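Local structure of chitinase (Thermococcus chitonophagus, 5XSW) at residues 195-200 and 456-461; 425-430 and 462-467. The protein probably hydrolyses chitin as an endochitinase, this chain being the C-terminal portion of a longer protein and including a mainly helical domain that holds bound glycan. All coordinates share one frame; numbering follows the deposited sequence.

Interaction 1: 195-200 and 456-461; sequences AYEWFK and ILRVAM
The shortest polar bond between these helices runs from Arg-458 NH2 to Glu-197 OE1, at 2.9 Å, and beside it Arg-458 NE donates to Glu-197 OE2 at 3.0 Å. Two nitrogens thus grip the carboxylate from the NE side of the guanidinium, one to each oxygen, in a buried bidentate salt bridge. The pairing is side-on but not coplanar. The NE bond is nearly straight, 170° at the hydrogen, and OE2 lies close to the guanidinium plane, yet NE itself stands well above the carboxylate plane; NH2 reaches OE1 on its syn side, also somewhat out of plane. With CG anti to the backbone N (chi1 -174°) and a bend at chi2, Glu-197 delivers its carboxylate to the extended arm of Arg-458, which meets it at about a right angle. Arg-458 NH1 turns elsewhere, to the carbonyl oxygen of Pro-159. A leucine in place of Arg-458 would probably leave the buried carboxylate of Glu-197 without its positively charged partner and the Pro-159 carbonyl without this donor.

The example illustrates how a buried ion pair is bordered by apolar contact. Glu-197 CG rests 3.8 Å from Met-461 SD, and its CB lies 4.1 Å from Leu-457 CD1. Bent at chi3, Met-461 carries CE to within 4.1 Å of Trp-198 CA, with the indole CD1 close by. Lys-200 NZ returns to Glu-197 O at 2.9 Å, tying the first residue beyond the helix back to its last turn.

Helices 186-199 and 449-461 meet here; the axes of their segments 195-199 and 456-461 approach to 10.7 Å and are inclined at 41°. Helix 288-311 packs against Ala-195 and Phe-199, while Ile-456 and Ala-460 pack against helices 399-412 and 421-439.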
loop_
_atom_site.group_PDB
_atom_site.type_symbol
_atom_site.label_atom_id
_atom_site.label_comp_id
_atom_site.label_asym_id
_atom_site.label_seq_id
_atom_site.Cartn_x
_atom_site.Cartn_y
_atom_site.Cartn_z
ATOM N N ALA A 195 -21.549 4.747 3.408
ATOM C CA ALA A 195 -20.496 4.381 4.365
ATOM C C ALA A 195 -21.099 4.130 5.763
ATOM O O ALA A 195 -20.681 3.254 6.484
ATOM C CB ALA A 195 -19.404 5.521 4.458
ATOM N N TYR A 196 -22.037 4.990 6.137
ATOM C CA TYR A 196 -22.750 4.900 7.427
ATOM C C TYR A 196 -23.531 3.586 7.507
ATOM O O TYR A 196 -23.337 2.798 8.385
ATOM C CB TYR A 196 -23.704 6.092 7.517
ATOM C CG TYR A 196 -24.546 6.219 8.778
ATOM C CD1 TYR A 196 -24.116 5.716 10.004
ATOM C CD2 TYR A 196 -25.774 6.904 8.734
ATOM C CE1 TYR A 196 -24.897 5.891 11.167
ATOM C CE2 TYR A 196 -26.555 7.058 9.873
ATOM C CZ TYR A 196 -26.121 6.539 11.074
ATOM O OH TYR A 196 -26.899 6.727 12.207
ATOM N N GLU A 197 -24.409 3.342 6.548
ATOM C CA GLU A 197 -25.273 2.161 6.623
ATOM C C GLU A 197 -24.489 0.864 6.431
ATOM O O GLU A 197 -24.744 -0.164 7.082
ATOM C CB GLU A 197 -26.452 2.288 5.582
ATOM C CG GLU A 197 -27.517 1.136 5.712
ATOM C CD GLU A 197 -28.240 1.120 7.082
ATOM O OE1 GLU A 197 -28.353 2.185 7.779
ATOM O OE2 GLU A 197 -28.736 0.036 7.449
ATOM N N TRP A 198 -23.521 0.881 5.530
ATOM C CA TRP A 198 -22.726 -0.304 5.272
ATOM C C TRP A 198 -21.710 -0.576 6.393
ATOM O O TRP A 198 -21.672 -1.692 6.930
ATOM C CB TRP A 198 -21.985 -0.150 3.906
ATOM C CG TRP A 198 -21.503 -1.432 3.295
ATOM C CD1 TRP A 198 -21.506 -2.702 3.850
ATOM C CD2 TRP A 198 -20.935 -1.565 2.001
ATOM N NE1 TRP A 198 -20.998 -3.603 2.939
ATOM C CE2 TRP A 198 -20.649 -2.924 1.795
ATOM C CE3 TRP A 198 -20.679 -0.653 0.964
ATOM C CZ2 TRP A 198 -20.073 -3.391 0.609
ATOM C CZ3 TRP A 198 -20.145 -1.121 -0.205
ATOM C CH2 TRP A 198 -19.829 -2.485 -0.368
ATOM N N PHE A 199 -20.894 0.418 6.784
ATOM C CA PHE A 199 -19.747 0.121 7.702
ATOM C C PHE A 199 -19.941 0.748 9.078
ATOM O O PHE A 199 -19.072 0.633 9.938
ATOM C CB PHE A 199 -18.385 0.590 7.071
ATOM C CG PHE A 199 -18.102 -0.106 5.750
ATOM C CD1 PHE A 199 -17.763 -1.444 5.742
ATOM C CD2 PHE A 199 -18.213 0.589 4.526
ATOM C CE1 PHE A 199 -17.570 -2.131 4.514
ATOM C CE2 PHE A 199 -17.981 -0.071 3.328
ATOM C CZ PHE A 199 -17.700 -1.445 3.330
ATOM N N LYS A 200 -21.101 1.392 9.277
ATOM C CA LYS A 200 -21.519 1.975 10.580
ATOM C C LYS A 200 -20.678 3.159 10.957
ATOM O O LYS A 200 -20.579 3.517 12.140
ATOM C CB LYS A 200 -21.471 0.921 11.717
ATOM C CG LYS A 200 -22.052 -0.452 11.264
ATOM C CD LYS A 200 -23.487 -0.277 10.655
ATOM C CE LYS A 200 -23.926 -1.653 10.106
ATOM N NZ LYS A 200 -25.326 -1.601 9.484
ATOM N N ILE A 456 -34.022 3.835 1.467
ATOM C CA ILE A 456 -33.663 3.429 0.110
ATOM C C ILE A 456 -32.460 2.491 0.119
ATOM O O ILE A 456 -32.431 1.427 -0.544
ATOM C CB ILE A 456 -33.328 4.653 -0.785
ATOM C CG1 ILE A 456 -34.558 5.553 -1.026
ATOM C CG2 ILE A 456 -32.623 4.152 -2.087
ATOM C CD1 ILE A 456 -35.669 4.893 -1.964
ATOM N N LEU A 457 -31.427 2.879 0.864
ATOM C CA LEU A 457 -30.256 1.977 1.003
ATOM C C LEU A 457 -30.614 0.568 1.558
ATOM O O LEU A 457 -30.112 -0.466 1.066
ATOM C CB LEU A 457 -29.200 2.621 1.910
ATOM C CG LEU A 457 -28.431 3.829 1.276
ATOM C CD1 LEU A 457 -27.401 4.446 2.264
ATOM C CD2 LEU A 457 -27.741 3.404 -0.049
ATOM N N ARG A 458 -31.484 0.540 2.553
ATOM C CA ARG A 458 -31.876 -0.737 3.188
ATOM C C ARG A 458 -32.648 -1.599 2.223
ATOM O O ARG A 458 -32.418 -2.817 2.139
ATOM C CB ARG A 458 -32.723 -0.458 4.453
ATOM C CG ARG A 458 -31.829 0.014 5.580
ATOM C CD ARG A 458 -32.524 0.428 6.852
ATOM N NE ARG A 458 -31.538 1.098 7.692
ATOM C CZ ARG A 458 -31.824 2.009 8.596
ATOM N NH1 ARG A 458 -33.080 2.359 8.818
ATOM N NH2 ARG A 458 -30.852 2.606 9.258
ATOM N N VAL A 459 -33.527 -0.960 1.446
ATOM C CA VAL A 459 -34.210 -1.698 0.389
ATOM C C VAL A 459 -33.221 -2.276 -0.563
ATOM O O VAL A 459 -33.276 -3.477 -0.870
ATOM C CB VAL A 459 -35.200 -0.807 -0.346
ATOM C CG1 VAL A 459 -35.640 -1.469 -1.644
ATOM C CG2 VAL A 459 -36.380 -0.550 0.586
ATOM N N ALA A 460 -32.271 -1.461 -1.027
ATOM C CA ALA A 460 -31.251 -2.030 -1.928
ATOM C C ALA A 460 -30.494 -3.164 -1.260
ATOM O O ALA A 460 -30.224 -4.206 -1.886
ATOM C CB ALA A 460 -30.241 -0.916 -2.385
ATOM N N MET A 461 -30.111 -2.954 0.007
ATOM C CA MET A 461 -29.230 -3.932 0.662
ATOM C C MET A 461 -29.882 -5.253 1.028
ATOM O O MET A 461 -29.182 -6.261 1.287
ATOM C CB MET A 461 -28.593 -3.304 1.935
ATOM C CG MET A 461 -27.607 -2.169 1.494
ATOM S SD MET A 461 -26.921 -1.277 2.901
ATOM C CE MET A 461 -25.691 -2.443 3.472
#

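Interaction 2: 425-430 and 462-467; sequences NAMMRD and KHWPEP
A histidine-carboxylate hydrogen bond joins His-463, in the loop that follows helix 449-461, to Asp-430 of helix 421-439. His-463 NE2 donates to Asp-430 OD2 at 2.6 Å, with an angle of 145° at the hydrogen. The oxygen sits at the imidazole edge, almost in the ring plane, whereas the nitrogen approaches it from the anti side and tilted out of the carboxylate plane; the two flat groups are steeply turned against each other. The other oxygen, Asp-430 OD1, accepts from the backbone nitrogen of Gly-125, so both oxygens are engaged and the carboxylate is held against rotation.

The same imidazole also lies flat against the helix. Met-427 CA stands 3.6 Å from the ring centroid, only 4° off the normal, a CH-pi contact over the face, and Met-427 CB comes 3.6 Å from His-463 CG. Edge and face are therefore fixed by residues less than one helical turn apart. Its CG swung to the far side from the backbone N (chi1 -175°), the Met-427 chain runs past His-463 CB toward Trp-464. There its sulfur lies at the indole edge, near the ring plane, and Trp-464 NE1 makes a weak hydrogen bond to Met-427 SD at 3.3 Å. Further along, the indole meets Phe-414 edge-to-face.

Helix 399-412 adds Phe-406 against Met-427. In this mainly helical domain the loop after helix 449-461 is docked on helix 421-439 by a classic His-carboxylate hydrogen bond, joined by an edge-on Met-aromatic contact.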
loop_
_atom_site.group_PDB
_atom_site.type_symbol
_atom_site.label_atom_id
_atom_site.label_comp_id
_atom_site.label_asym_id
_atom_site.label_seq_id
_atom_site.Cartn_x
_atom_site.Cartn_y
_atom_site.Cartn_z
ATOM N N ASN A 425 -31.047 -6.198 -11.209
ATOM C CA ASN A 425 -32.282 -5.664 -11.799
ATOM C C ASN A 425 -33.439 -5.766 -10.853
ATOM O O ASN A 425 -34.213 -4.821 -10.718
ATOM C CB ASN A 425 -32.624 -6.408 -13.103
ATOM C CG ASN A 425 -31.634 -6.117 -14.190
ATOM O OD1 ASN A 425 -30.989 -5.067 -14.187
ATOM N ND2 ASN A 425 -31.487 -7.046 -15.123
ATOM N N ALA A 426 -33.565 -6.909 -10.171
ATOM C CA ALA A 426 -34.631 -7.034 -9.163
ATOM C C ALA A 426 -34.461 -6.008 -8.043
ATOM O O ALA A 426 -35.438 -5.403 -7.548
ATOM C CB ALA A 426 -34.662 -8.450 -8.581
ATOM N N MET A 427 -33.211 -5.819 -7.625
ATOM C CA MET A 427 -32.917 -4.811 -6.597
ATOM C C MET A 427 -33.371 -3.415 -7.058
ATOM O O MET A 427 -34.060 -2.674 -6.332
ATOM C CB MET A 427 -31.400 -4.858 -6.254
ATOM C CG MET A 427 -30.999 -3.919 -5.091
ATOM S SD MET A 427 -29.214 -3.620 -5.227
ATOM C CE MET A 427 -29.252 -2.360 -6.460
ATOM N N MET A 428 -33.005 -3.044 -8.278
ATOM C CA MET A 428 -33.335 -1.719 -8.765
ATOM C C MET A 428 -34.861 -1.519 -8.962
ATOM O O MET A 428 -35.365 -0.436 -8.698
ATOM C CB MET A 428 -32.554 -1.453 -10.073
ATOM C CG MET A 428 -31.033 -1.178 -9.829
ATOM S SD MET A 428 -30.697 0.072 -8.525
ATOM C CE MET A 428 -31.475 1.538 -9.162
ATOM N N ARG A 429 -35.612 -2.562 -9.368
ATOM C CA ARG A 429 -37.105 -2.452 -9.329
ATOM C C ARG A 429 -37.624 -2.109 -7.919
ATOM O O ARG A 429 -38.431 -1.184 -7.736
ATOM C CB ARG A 429 -37.767 -3.761 -9.834
ATOM C CG ARG A 429 -37.643 -3.952 -11.355
ATOM C CD ARG A 429 -38.550 -5.073 -11.909
ATOM N NE ARG A 429 -38.140 -6.406 -11.456
ATOM C CZ ARG A 429 -37.151 -7.111 -12.010
ATOM N NH1 ARG A 429 -36.467 -6.627 -13.047
ATOM N NH2 ARG A 429 -36.852 -8.303 -11.532
ATOM N N ASP A 430 -37.140 -2.837 -6.898
ATOM C CA ASP A 430 -37.510 -2.516 -5.515
ATOM C C ASP A 430 -37.108 -1.103 -5.088
ATOM O O ASP A 430 -37.875 -0.392 -4.440
ATOM C CB ASP A 430 -36.864 -3.506 -4.548
ATOM C CG ASP A 430 -37.576 -4.863 -4.508
ATOM O OD1 ASP A 430 -38.649 -5.048 -5.168
ATOM O OD2 ASP A 430 -37.052 -5.741 -3.784
ATOM N N LYS A 462 -31.216 -5.268 1.033
ATOM C CA LYS A 462 -31.945 -6.539 1.171
ATOM C C LYS A 462 -31.501 -7.473 0.071
ATOM O O LYS A 462 -31.572 -8.665 0.211
ATOM C CB LYS A 462 -33.466 -6.315 1.093
ATOM C CG LYS A 462 -34.101 -5.671 2.327
ATOM C CD LYS A 462 -34.193 -6.800 3.443
ATOM C CE LYS A 462 -34.875 -6.346 4.733
ATOM N NZ LYS A 462 -34.775 -7.417 5.817
ATOM N N HIS A 463 -31.063 -6.952 -1.057
ATOM C CA HIS A 463 -30.593 -7.788 -2.150
ATOM C C HIS A 463 -29.092 -8.052 -2.176
ATOM O O HIS A 463 -28.605 -8.712 -3.038
ATOM C CB HIS A 463 -31.024 -7.231 -3.496
ATOM C CG HIS A 463 -32.495 -7.082 -3.646
ATOM N ND1 HIS A 463 -33.247 -7.917 -4.430
ATOM C CD2 HIS A 463 -33.354 -6.200 -3.108
ATOM C CE1 HIS A 463 -34.506 -7.554 -4.368
ATOM N NE2 HIS A 463 -34.599 -6.514 -3.571
ATOM N N TRP A 464 -28.327 -7.519 -1.194
ATOM C CA TRP A 464 -26.873 -7.700 -1.200
ATOM C C TRP A 464 -26.451 -9.009 -0.513
ATOM O O TRP A 464 -27.129 -9.492 0.389
ATOM C CB TRP A 464 -26.205 -6.488 -0.528
ATOM C CG TRP A 464 -26.272 -5.203 -1.333
ATOM C CD1 TRP A 464 -27.113 -4.916 -2.375
ATOM C CD2 TRP A 464 -25.471 -4.025 -1.131
ATOM N NE1 TRP A 464 -26.892 -3.635 -2.829
ATOM C CE2 TRP A 464 -25.880 -3.071 -2.085
ATOM C CE3 TRP A 464 -24.447 -3.684 -0.220
ATOM C CZ2 TRP A 464 -25.299 -1.791 -2.170
ATOM C CZ3 TRP A 464 -23.871 -2.421 -0.305
ATOM C CH2 TRP A 464 -24.306 -1.485 -1.265
ATOM N N PRO A 465 -25.322 -9.592 -0.931
ATOM C CA PRO A 465 -24.843 -10.817 -0.279
ATOM C C PRO A 465 -24.680 -10.627 1.238
ATOM O O PRO A 465 -24.316 -9.525 1.681
ATOM C CB PRO A 465 -23.476 -11.065 -0.922
ATOM C CG PRO A 465 -23.366 -10.135 -2.042
ATOM C CD PRO A 465 -24.350 -9.037 -1.887
ATOM N N GLU A 466 -24.976 -11.680 2.002
ATOM C CA GLU A 466 -24.827 -11.697 3.452
ATOM C C GLU A 466 -23.625 -12.555 3.816
ATOM O O GLU A 466 -23.318 -13.517 3.105
ATOM C CB GLU A 466 -26.104 -12.235 4.115
ATOM C CG GLU A 466 -27.321 -11.313 3.947
ATOM C CD GLU A 466 -27.361 -10.231 5.009
ATOM O OE1 GLU A 466 -26.353 -10.061 5.732
ATOM O OE2 GLU A 466 -28.417 -9.575 5.161
ATOM N N PRO A 467 -22.904 -12.196 4.888
ATOM C CA PRO A 467 -23.086 -10.971 5.676
ATOM C C PRO A 467 -22.640 -9.723 4.839
ATOM O O PRO A 467 -21.793 -9.879 3.951
ATOM C CB PRO A 467 -22.173 -11.212 6.879
ATOM C CG PRO A 467 -21.045 -11.990 6.291
ATOM C CD PRO A 467 -21.663 -12.899 5.264
#

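Along the chain the segments alternate, 195-200, 425-430, 456-461 and 462-467, so interactions 1 and 2 interlock. Their second segments are consecutive: helix 449-461 meets helix 186-199 in interaction 1, and the loop leaving its end meets helix 421-439 in interaction 2. The centres lie about 11 Å apart, and the contacts touch directly: Ala-460 O is 3.3 Å from Met-427 CG, while the Trp-198 and Trp-464 rings pack edge-to-face. Helix 449-461 and its exit are thereby joined to an early and a late helix of the same helical domain. None of the four segments contributes a residue lining the observed glycan pocket, and no other chain touches them.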